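Side-chain contacts in GCN5-related N-acetyltransferase (Kribbella flavida, PDB 4IUS), which probably transfers an acyl group, most likely acetyl from acetyl-CoA, to an amine of an acceptor: residues 5-10 against 83-88; 131-136 against 163-168; 212-215 against 219-222. The protein carries 1 engineered substitution. One frame throughout, in Å; residues are numbered along the deposited sequence. Where two conformers were deposited one is given.

How the interactions relate
The three contacts follow one another along the chain and border the same mixed sheet. Interaction 1 sets the N-terminal helix 6-19 against the loop after strand 78-82, at one outer strand of that sheet. Interaction 2 lies about 34 Å away, centre to centre, on the other side of the chain's centre, where helix 131-141 packs on strand 161-168. Between them is interaction 3, the turn from helix 202-216 into strand 222-225, with its centre about 21 Å from that of interaction 1 and 19 Å from that of interaction 2. Arg9 of interaction 1 reaches Thr221 of interaction 3, joining the N-terminal helix to the GNAT region that holds interactions 2 and 3.

Interaction 1: residues 5-10 against 83-88; sequences GIAARI and EEANPG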
ATOM      1  N   GLY A   5      -9.547  12.132 -11.779  1.00 23.64           N
ATOM      2  CA  GLY A   5      -8.382  12.556 -11.063  1.00 19.13           C
ATOM      3  C   GLY A   5      -7.514  11.424 -10.551  1.00 15.06           C
ATOM      4  O   GLY A   5      -7.913  10.277 -10.446  1.00 14.21           O
ATOM      5  N   ILE A   6      -6.311  11.788 -10.159  1.00 12.30           N
ATOM      6  CA  ILE A   6      -5.320  10.820  -9.704  1.00 11.21           C
ATOM      7  C   ILE A   6      -5.795  10.111  -8.420  1.00 10.56           C
ATOM      8  O   ILE A   6      -5.548   8.916  -8.239  1.00 10.59           O
ATOM      9  CB  ILE A   6      -3.924  11.470  -9.542  1.00 12.05           C
ATOM     10  CG1 ILE A   6      -2.857  10.396  -9.323  1.00 13.61           C
ATOM     11  CG2 ILE A   6      -3.892  12.510  -8.392  1.00 14.01           C
ATOM     12  CD1 ILE A   6      -1.445  10.951  -9.353  1.00 16.90           C
ATOM     13  N   ALA A   7      -6.450  10.816  -7.484  1.00 10.85           N
ATOM     14  CA  ALA A   7      -6.890  10.181  -6.236  1.00  9.72           C
ATOM     15  C   ALA A   7      -7.873   9.038  -6.531  1.00 10.25           C
ATOM     16  O   ALA A   7      -7.767   7.932  -5.996  1.00 10.01           O
ATOM     17  CB  ALA A   7      -7.491  11.212  -5.289  1.00 12.80           C
ATOM     18  N   ALA A   8      -8.860   9.326  -7.359  1.00 10.33           N
ATOM     19  CA  ALA A   8      -9.826   8.317  -7.766  1.00 10.12           C
ATOM     20  C   ALA A   8      -9.171   7.178  -8.537  1.00  9.85           C
ATOM     21  O   ALA A   8      -9.550   6.020  -8.340  1.00 10.50           O
ATOM     22  CB  ALA A   8     -10.984   8.930  -8.573  1.00 13.13           C
ATOM     23  N   ARG A   9      -8.192   7.491  -9.405  1.00 10.25           N
ATOM     24  CA  ARG A   9      -7.498   6.440 -10.142  1.00 10.43           C
ATOM     25  C   ARG A   9      -6.794   5.492  -9.166  1.00  9.24           C
ATOM     26  O   ARG A   9      -6.863   4.267  -9.325  1.00 10.68           O
ATOM     27  CB  ARG A   9      -6.521   7.068 -11.097  1.00 10.93           C
ATOM     28  CG  ARG A   9      -5.821   6.026 -11.935  1.00 12.38           C
ATOM     29  CD  ARG A   9      -4.839   6.613 -12.908  1.00 14.60           C
ATOM     30  NE  ARG A   9      -4.109   5.540 -13.568  1.00 14.76           N
ATOM     31  CZ  ARG A   9      -2.969   5.722 -14.206  1.00 15.10           C
ATOM     32  NH1 ARG A   9      -2.401   6.922 -14.277  1.00 16.41           N
ATOM     33  NH2 ARG A   9      -2.348   4.675 -14.706  1.00 15.66           N
ATOM     34  N   ILE A  10      -6.113   6.042  -8.163  1.00  8.86           N
ATOM     35  CA  ILE A  10      -5.389   5.243  -7.202  1.00  8.72           C
ATOM     36  C   ILE A  10      -6.355   4.414  -6.366  1.00  8.56           C
ATOM     37  O   ILE A  10      -6.174   3.192  -6.195  1.00 10.00           O
ATOM     38  CB  ILE A  10      -4.511   6.103  -6.301  1.00  9.57           C
ATOM     39  CG1 ILE A  10      -3.323   6.644  -7.144  1.00 12.31           C
ATOM     40  CG2 ILE A  10      -4.019   5.322  -5.087  1.00 11.48           C
ATOM     41  CD1 ILE A  10      -2.491   7.691  -6.418  1.00 14.03           C
ATOM     42  N   GLU A  83      -9.082  10.501   0.630  1.00  9.39           N
ATOM     43  CA  GLU A  83     -10.029  11.585   0.886  1.00  9.83           C
ATOM     44  C   GLU A  83     -10.526  12.240  -0.393  1.00 10.46           C
ATOM     45  O   GLU A  83     -11.697  12.535  -0.527  1.00 12.54           O
ATOM     46  CB  GLU A  83      -9.394  12.620   1.827  1.00 11.15           C
ATOM     47  CG  GLU A  83     -10.250  13.844   2.088  1.00 13.77           C
ATOM     48  CD  GLU A  83     -11.564  13.552   2.823  1.00 13.86           C
ATOM     49  OE1 GLU A  83     -11.630  12.590   3.624  1.00 16.15           O
ATOM     50  OE2 GLU A  83     -12.549  14.309   2.566  1.00 15.82           O
ATOM     51  N   GLU A  84      -9.614  12.521  -1.325  1.00  9.79           N
ATOM     52  CA  GLU A  84      -9.973  13.247  -2.528  1.00 10.02           C
ATOM     53  C   GLU A  84     -10.797  12.421  -3.495  1.00 10.52           C
ATOM     54  O   GLU A  84     -11.467  12.936  -4.349  1.00 12.54           O
ATOM     55  CB  GLU A  84      -8.727  13.811  -3.210  1.00 10.95           C
ATOM     56  CG  GLU A  84      -7.910  14.794  -2.365  1.00 13.05           C
ATOM     57  CD  GLU A  84      -6.865  14.157  -1.439  1.00 12.05           C
ATOM     58  OE1 GLU A  84      -6.822  12.907  -1.328  1.00 11.07           O
ATOM     59  OE2 GLU A  84      -6.117  14.939  -0.757  1.00 15.20           O
ATOM     60  N   ALA A  85     -10.750  11.102  -3.350  1.00 10.22           N
ATOM     61  CA  ALA A  85     -11.552  10.190  -4.171  1.00 10.59           C
ATOM     62  C   ALA A  85     -13.021  10.170  -3.678  1.00 10.02           C
ATOM     63  O   ALA A  85     -13.922   9.943  -4.459  1.00 11.74           O
ATOM     64  CB  ALA A  85     -11.005   8.765  -4.118  1.00 12.77           C
ATOM     65  N   ASN A  86     -13.228  10.351  -2.372  1.00 10.71           N
ATOM     66  CA  ASN A  86     -14.574  10.325  -1.786  1.00  9.80           C
ATOM     67  C   ASN A  86     -14.690  11.379  -0.666  1.00 10.86           C
ATOM     68  O   ASN A  86     -14.735  11.043   0.537  1.00 10.00           O
ATOM     69  CB  ASN A  86     -14.905   8.918  -1.267  1.00 12.04           C
ATOM     70  CG  ASN A  86     -14.979   7.888  -2.368  1.00 11.69           C
ATOM     71  OD1 ASN A  86     -13.996   7.213  -2.651  1.00 12.36           O
ATOM     72  ND2 ASN A  86     -16.132   7.789  -3.005  1.00 13.73           N
ATOM     73  N   PRO A  87     -14.731  12.660  -1.061  1.00  9.90           N
ATOM     74  CA  PRO A  87     -14.631  13.688  -0.048  1.00 10.72           C
ATOM     75  C   PRO A  87     -15.778  13.574   0.970  1.00 10.25           C
ATOM     76  O   PRO A  87     -16.942  13.441   0.591  1.00 10.90           O
ATOM     77  CB  PRO A  87     -14.731  14.981  -0.849  1.00 12.68           C
ATOM     78  CG  PRO A  87     -14.256  14.634  -2.203  1.00 13.86           C
ATOM     79  CD  PRO A  87     -14.613  13.202  -2.431  1.00 11.86           C
ATOM     80  N   GLY A  88     -15.427  13.662   2.239  1.00 10.18           N
ATOM     81  CA  GLY A  88     -16.367  13.624   3.352  1.00 10.63           C
ATOM     82  C   GLY A  88     -16.764  12.258   3.838  1.00 10.01           C
ATOM     83  O   GLY A  88     -17.427  12.163   4.882  1.00 10.04           O
TER
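The first turn of helix 6-19 comes up against the loop 83-88 at Ala8 and Ala85, whose CA atoms stand only 4.4 Å apart, close enough that a small side chain suits both positions. Ala7 directs its methyl at the loop and does most of the touching. Its CB meets CB of Glu84 at 3.6 Å and, one step along the chain, it lies 3.8 Å from the backbone N of Ala85. The methyl of Ala85 answers from the loop: its CB rests on the helix backbone, 3.8 Å from O of Ala7 and 3.9 Å from CA of Ala8. Both methyls meet backbone atoms of the other segment, and alanine suits places where the chains come this close.

Glu84 contributes the root of its side chain, not its charge. With CG anti to the carbonyl carbon (chi1 -60°) and the chain bent at chi2, the carboxylate is carried off to a hydrogen bond between its OE2 and OG1 of Thr246, while CB stays behind as the apolar surface for Ala7. Within the loop, OE2 of Glu83 accepts the N-H of Gly88 at 3.0 Å, nearly straight, on the syn side but 28° out of the carboxylate plane. This bond draws the two ends of the loop together at the N-cap of helix 89-95, where the negative charge would probably be welcome beside the helix start. Gly88 has a positive phi, easily adopted without a side chain.

Around the contact, the loop is tied by backbone bonds from Glu83 to Thr246 of strand 242-251 and from Ala85 to Gly51. Ala7 also touches Ala245 of that strand, and Ile6 and Ile10 pack on Leu222 of strand 222-225, which leaves the helix bridging the loop and the sheet.

Interaction 2: residues 131-136 against 163-168; sequences AEEQEA and AVLIRM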
ATOM      1  N   ALA A 131      12.364 -17.730  -4.269  1.00 10.09           N
ATOM      2  CA  ALA A 131      11.748 -17.809  -2.964  1.00 10.64           C
ATOM      3  C   ALA A 131      12.731 -17.364  -1.887  1.00  9.44           C
ATOM      4  O   ALA A 131      12.381 -16.626  -0.982  1.00 10.84           O
ATOM      5  CB  ALA A 131      11.227 -19.217  -2.696  1.00 14.55           C
ATOM      6  N   GLU A 132      13.986 -17.812  -1.961  1.00 11.97           N
ATOM      7  CA  GLU A 132      14.928 -17.460  -0.914  0.60 12.39           C
ATOM      8  C   GLU A 132      15.253 -15.966  -0.950  1.00 10.40           C
ATOM      9  O   GLU A 132      15.413 -15.348   0.105  1.00 10.85           O
ATOM     10  CB  GLU A 132      16.198 -18.305  -0.991  0.60 12.50           C
ATOM     11  CG  GLU A 132      15.956 -19.776  -0.746  0.60 14.36           C
ATOM     12  CD  GLU A 132      15.312 -20.530  -1.914  0.60 20.07           C
ATOM     13  OE1 GLU A 132      15.318 -20.060  -3.097  0.60 20.24           O
ATOM     14  OE2 GLU A 132      14.786 -21.637  -1.630  0.60 34.00           O
ATOM     15  N   GLU A 133      15.317 -15.348  -2.134  1.00  9.95           N
ATOM     16  CA  GLU A 133      15.525 -13.893  -2.198  1.00  9.44           C
ATOM     17  C   GLU A 133      14.306 -13.156  -1.663  1.00  7.99           C
ATOM     18  O   GLU A 133      14.455 -12.138  -1.009  1.00  7.99           O
ATOM     19  CB  GLU A 133      15.889 -13.457  -3.626  1.00  9.78           C
ATOM     20  CG  GLU A 133      17.299 -13.845  -4.005  1.00 11.07           C
ATOM     21  CD  GLU A 133      17.609 -13.793  -5.462  1.00 17.08           C
ATOM     22  OE1 GLU A 133      16.976 -13.100  -6.234  1.00 15.05           O
ATOM     23  OE2 GLU A 133      18.557 -14.511  -5.831  1.00 27.71           O
ATOM     24  N   GLN A 134      13.089 -13.687  -1.924  1.00  7.61           N
ATOM     25  CA  GLN A 134      11.889 -13.062  -1.374  1.00  8.02           C
ATOM     26  C   GLN A 134      11.887 -13.175   0.149  1.00  7.94           C
ATOM     27  O   GLN A 134      11.464 -12.279   0.831  1.00  8.71           O
ATOM     28  CB  GLN A 134      10.634 -13.639  -1.999  1.00  8.96           C
ATOM     29  CG  GLN A 134       9.363 -12.938  -1.590  1.00 10.66           C
ATOM     30  CD  GLN A 134       9.355 -11.448  -1.964  1.00 11.01           C
ATOM     31  OE1 GLN A 134       9.654 -11.107  -3.112  1.00 15.53           O
ATOM     32  NE2 GLN A 134       9.056 -10.571  -1.006  1.00 13.49           N
ATOM     33  N   GLU A 135      12.353 -14.296   0.674  1.00  8.83           N
ATOM     34  CA  GLU A 135      12.476 -14.487   2.109  1.00  9.69           C
ATOM     35  C   GLU A 135      13.427 -13.507   2.714  1.00  9.00           C
ATOM     36  O   GLU A 135      13.153 -12.913   3.771  1.00  9.79           O
ATOM     37  CB  GLU A 135      12.885 -15.925   2.432  1.00 12.72           C
ATOM     38  CG  GLU A 135      11.811 -16.969   2.121  1.00 13.95           C
ATOM     39  CD  GLU A 135      12.347 -18.416   2.181  1.00 18.39           C
ATOM     40  OE1 GLU A 135      13.592 -18.654   2.362  1.00 20.67           O
ATOM     41  OE2 GLU A 135      11.505 -19.306   2.005  1.00 23.74           O
ATOM     42  N   ALA A 136      14.532 -13.230   2.022  1.00  9.06           N
ATOM     43  CA  ALA A 136      15.463 -12.209   2.478  1.00  8.66           C
ATOM     44  C   ALA A 136      14.810 -10.845   2.465  1.00  7.59           C
ATOM     45  O   ALA A 136      14.965 -10.074   3.421  1.00  9.60           O
ATOM     46  CB  ALA A 136      16.725 -12.195   1.633  1.00 10.82           C
ATOM     47  N   ALA A 163       9.857  -7.649  -6.211  1.00  7.12           N
ATOM     48  CA  ALA A 163      10.666  -7.008  -5.204  1.00  6.59           C
ATOM     49  C   ALA A 163      12.093  -6.889  -5.699  1.00  6.29           C
ATOM     50  O   ALA A 163      12.471  -7.549  -6.656  1.00  7.29           O
ATOM     51  CB  ALA A 163      10.576  -7.717  -3.849  1.00  8.18           C
ATOM     52  N   VAL A 164      12.883  -6.097  -4.980  1.00  6.51           N
ATOM     53  CA  VAL A 164      14.298  -5.890  -5.297  1.00  6.40           C
ATOM     54  C   VAL A 164      15.123  -6.002  -4.012  1.00  6.01           C
ATOM     55  O   VAL A 164      14.618  -5.736  -2.929  1.00  7.44           O
ATOM     56  CB  VAL A 164      14.548  -4.521  -5.996  1.00  6.73           C
ATOM     57  CG1 VAL A 164      13.635  -4.370  -7.210  1.00  9.02           C
ATOM     58  CG2 VAL A 164      14.452  -3.351  -5.025  1.00  8.55           C
ATOM     59  N   LEU A 165      16.373  -6.379  -4.186  1.00  6.00           N
ATOM     60  CA  LEU A 165      17.360  -6.312  -3.125  1.00  6.73           C
ATOM     61  C   LEU A 165      18.486  -5.402  -3.556  1.00  6.40           C
ATOM     62  O   LEU A 165      19.027  -5.514  -4.667  1.00  7.46           O
ATOM     63  CB  LEU A 165      17.914  -7.726  -2.839  1.00  6.86           C
ATOM     64  CG  LEU A 165      16.894  -8.690  -2.203  1.00  7.51           C
ATOM     65  CD1 LEU A 165      17.465 -10.105  -2.145  1.00  9.73           C
ATOM     66  CD2 LEU A 165      16.444  -8.235  -0.810  1.00  9.84           C
ATOM     67  N   ILE A 166      18.866  -4.529  -2.636  1.00  6.56           N
ATOM     68  CA  ILE A 166      20.067  -3.712  -2.738  1.00  6.80           C
ATOM     69  C   ILE A 166      21.132  -4.434  -1.920  1.00  7.19           C
ATOM     70  O   ILE A 166      20.875  -4.802  -0.755  1.00  8.86           O
ATOM     71  CB  ILE A 166      19.841  -2.294  -2.188  1.00  8.02           C
ATOM     72  CG1 ILE A 166      18.728  -1.582  -2.897  1.00  9.97           C
ATOM     73  CG2 ILE A 166      21.129  -1.485  -2.158  1.00  9.90           C
ATOM     74  CD1 ILE A 166      18.967  -1.379  -4.343  1.00 11.62           C
ATOM     75  N   ARG A 167      22.297  -4.669  -2.517  1.00  7.76           N
ATOM     76  CA  ARG A 167      23.362  -5.418  -1.881  0.70  8.32           C
ATOM     77  C   ARG A 167      24.570  -4.546  -1.667  1.00  7.86           C
ATOM     78  O   ARG A 167      24.882  -3.688  -2.487  1.00  9.73           O
ATOM     79  CB  ARG A 167      23.728  -6.601  -2.740  0.70  9.46           C
ATOM     80  CG  ARG A 167      22.516  -7.431  -3.185  0.70  9.97           C
ATOM     81  CD  ARG A 167      22.239  -7.340  -4.679  0.70 11.31           C
ATOM     82  NE  ARG A 167      23.443  -7.821  -5.348  0.70 12.49           N
ATOM     83  CZ  ARG A 167      23.789  -9.098  -5.436  0.70 14.15           C
ATOM     84  NH1 ARG A 167      24.994  -9.451  -5.908  0.70 17.81           N
ATOM     85  NH2 ARG A 167      22.923 -10.039  -5.076  0.70 14.57           N
HETATM   86  N   MSE A 168      25.241  -4.790  -0.565  1.00  9.28           N
HETATM   87  CA  MSE A 168      26.516  -4.178  -0.274  0.60 10.06           C
HETATM   88  C   MSE A 168      27.565  -5.292  -0.241  1.00 10.31           C
HETATM   89  O   MSE A 168      27.429  -6.252   0.544  1.00 10.08           O
HETATM   90  CB  MSE A 168      26.418  -3.437   1.060  0.60 12.11           C
HETATM   91  CG  MSE A 168      27.698  -2.779   1.510  0.60 14.87           C
HETATM   92 SE   MSE A 168      28.337  -1.322   0.416  0.39 18.26          SE
HETATM   93  CE  MSE A 168      27.223   0.075   1.181  0.60 24.93           C
TER
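Leu165 of strand 161-168 pushes one methyl branch against helix 131-136 and has the larger share of the packing, with three neighbours round it. Its CD1 lies 3.8 Å from the backbone O of Glu133 and 4.0 Å from CB of the same residue, with CB of Ala136 a little further off at 4.4 Å. CG of Leu165 stands anti to its carbonyl carbon (chi1 -68°), which directs the branch up at the helix. Leucine suits the place because it spans the gap between axes 8.8 Å apart, and the small methyl of Ala136 lets the leucine branch lie near the helix.

The closest single approach comes near the start of the strand, where OE1 of Gln134 lies 3.6 Å from CB of Ala163. The glutamine chain bends at chi2 to bring its amide there, and its NE2 is bonded to OD1 of Asn138 one turn on.

Beyond Leu165 the contact loosens on the partly exposed side. Glu133 offers Leu165 only its aliphatic root; the extended chain carries its OE1 to the N-H of Ala129, just before the helix. It makes no salt bridge with Arg167, whose NE bonds to OG1 of Thr124.

Val164 and Ile166 point to the other face of the sheet, onto helix 202-216. Helices thus flank this part of the sheet on both faces, the layered alpha-beta-alpha architecture of the GNAT fold.

Interaction 3: residues 212-215 against 219-222; sequences QQAF and GATL
Ala214 and Ala220 share the one direct hydrogen bond between the two segments: N of Ala220 donates to O of Ala214 at 3.0 Å, nearly straight at 165°. The donor is tilted 32° from the carbonyl plane. N of Gly219 is nearly as close to the same oxygen, at 3.1 Å, but at a poor angle. The bond spans six residues, one more than the long bond of a Schellman motif, and closes the end of helix 202-216. Gly219 makes the reversal possible, with a positive phi that glycine takes without strain. A weakly polar C-H contact runs from CA of Phe215 to O of Ala220, at 3.6 Å.

Two waters complete the polar side. Water 1 donates to O of Phe215 and to O of Ala220, bridging helix end and departing chain. Water 2 donates to the same Phe215 O, at 2.6 Å, and weakly accepts N of Gly219. O of Phe215 stands 3.9 Å from that N, too far for a bond, and takes the two waters instead.

The packing centres on Phe215. Although its CB points away overall, CG anti to the carbonyl carbon (chi1 -67°) brings the ring back to the outgoing chain. CD1 approaches O of Ala220 at 3.3 Å, obliquely to the ring, and lies 3.8 Å from CB of Ala220. CE1 presents the ring edge to the backbone, 3.9 Å from C of Leu222. An alanine in place of Phe215 would strip away the ring and is likely to leave the Ala220-Leu222 backbone without its apolar support. The methyls of Ala214 and Ala220 meet, both also touching Thr186.

Helix 202-216 follows strand 185-193 and leads into the parallel neighbour 222-225, and this turn closes the beta-alpha-beta crossover characteristic of the GNAT fold. In relatives the start of that helix typically binds the acetyl-CoA pyrophosphate; this turn is its far end.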
ATOM      1  N   GLN A 212      11.465   1.713 -10.717  1.00 10.27           N
ATOM      2  CA  GLN A 212      11.951   1.597 -12.073  1.00 10.64           C
ATOM      3  C   GLN A 212      11.598   0.261 -12.675  1.00  9.77           C
ATOM      4  O   GLN A 212      11.185   0.193 -13.831  1.00 11.46           O
ATOM      5  CB  GLN A 212      13.460   1.771 -12.088  1.00 11.49           C
ATOM      6  CG  GLN A 212      14.063   1.767 -13.481  1.00 14.53           C
ATOM      7  CD  GLN A 212      15.551   1.891 -13.433  1.00 14.33           C
ATOM      8  OE1 GLN A 212      16.214   1.052 -12.857  1.00 19.33           O
ATOM      9  NE2 GLN A 212      16.063   2.985 -13.942  1.00 18.56           N
ATOM     10  N   GLN A 213      11.716  -0.830 -11.924  1.00  9.91           N
ATOM     11  CA  GLN A 213      11.338  -2.115 -12.451  1.00 11.46           C
ATOM     12  C   GLN A 213       9.832  -2.273 -12.682  1.00 10.71           C
ATOM     13  O   GLN A 213       9.397  -2.863 -13.690  1.00 11.92           O
ATOM     14  CB  GLN A 213      11.896  -3.228 -11.542  1.00 14.72           C
ATOM     15  CG  GLN A 213      13.418  -3.231 -11.427  1.00 17.60           C
ATOM     16  CD  GLN A 213      14.065  -3.159 -12.786  1.00 18.68           C
ATOM     17  OE1 GLN A 213      13.847  -4.023 -13.626  1.00 18.42           O
ATOM     18  NE2 GLN A 213      14.817  -2.074 -13.042  1.00 25.33           N
ATOM     19  N   ALA A 214       9.021  -1.710 -11.795  1.00 11.12           N
ATOM     20  CA  ALA A 214       7.593  -1.721 -11.994  1.00 12.39           C
ATOM     21  C   ALA A 214       7.229  -1.066 -13.333  1.00 11.63           C
ATOM     22  O   ALA A 214       6.370  -1.549 -14.050  1.00 14.61           O
ATOM     23  CB  ALA A 214       6.882  -1.019 -10.827  1.00 14.48           C
ATOM     24  N   PHE A 215       7.913   0.041 -13.667  1.00 10.35           N
ATOM     25  CA  PHE A 215       7.677   0.712 -14.944  1.00 11.95           C
ATOM     26  C   PHE A 215       8.271  -0.044 -16.133  1.00 14.11           C
ATOM     27  O   PHE A 215       7.629  -0.157 -17.186  1.00 20.66           O
ATOM     28  CB  PHE A 215       8.303   2.088 -14.906  1.00 10.86           C
ATOM     29  CG  PHE A 215       7.677   3.088 -13.944  1.00 10.48           C
ATOM     30  CD1 PHE A 215       6.355   3.024 -13.554  1.00 11.47           C
ATOM     31  CD2 PHE A 215       8.414   4.131 -13.457  1.00 11.28           C
ATOM     32  CE1 PHE A 215       5.803   3.997 -12.734  1.00 11.38           C
ATOM     33  CE2 PHE A 215       7.865   5.106 -12.633  1.00 11.90           C
ATOM     34  CZ  PHE A 215       6.565   5.040 -12.282  1.00 10.90           C
ATOM     35  N   GLY A 219       5.051  -3.026 -16.414  1.00 19.74           N
ATOM     36  CA  GLY A 219       4.025  -2.353 -17.235  1.00 22.48           C
ATOM     37  C   GLY A 219       3.278  -1.221 -16.540  1.00 17.59           C
ATOM     38  O   GLY A 219       2.241  -0.727 -17.041  1.00 22.31           O
ATOM     39  N   ALA A 220       3.780  -0.792 -15.385  1.00 13.81           N
ATOM     40  CA  ALA A 220       3.095   0.279 -14.647  1.00 12.31           C
ATOM     41  C   ALA A 220       3.325   1.606 -15.372  1.00 11.55           C
ATOM     42  O   ALA A 220       4.432   1.843 -15.908  1.00 14.17           O
ATOM     43  CB  ALA A 220       3.594   0.371 -13.214  1.00 13.62           C
ATOM     44  N   THR A 221       2.326   2.477 -15.300  1.00 11.81           N
ATOM     45  CA  THR A 221       2.447   3.864 -15.746  1.00 12.76           C
ATOM     46  C   THR A 221       2.311   4.893 -14.611  1.00 12.76           C
ATOM     47  O   THR A 221       2.493   6.092 -14.821  1.00 13.89           O
ATOM     48  CB  THR A 221       1.410   4.151 -16.847  1.00 15.39           C
ATOM     49  OG1 THR A 221       0.095   4.014 -16.299  1.00 16.86           O
ATOM     50  CG2 THR A 221       1.621   3.185 -18.015  1.00 18.00           C
ATOM     51  N   LEU A 222       1.988   4.419 -13.427  1.00 11.16           N
ATOM     52  CA  LEU A 222       1.903   5.270 -12.251  1.00 10.08           C
ATOM     53  C   LEU A 222       2.331   4.452 -11.026  1.00  8.27           C
ATOM     54  O   LEU A 222       1.825   3.305 -10.879  1.00 10.28           O
ATOM     55  CB  LEU A 222       0.470   5.822 -12.046  1.00 11.50           C
ATOM     56  CG  LEU A 222       0.245   6.723 -10.842  1.00 11.63           C
ATOM     57  CD1 LEU A 222       1.014   8.028 -10.946  1.00 13.92           C
ATOM     58  CD2 LEU A 222      -1.259   6.976 -10.618  1.00 14.02           C
TER
HETATM   59  O   HOH W   1       5.883   1.981 -18.146  1.00 30.19           O
HETATM   60  O   HOH W   2       6.795  -2.224 -18.509  1.00 34.95           O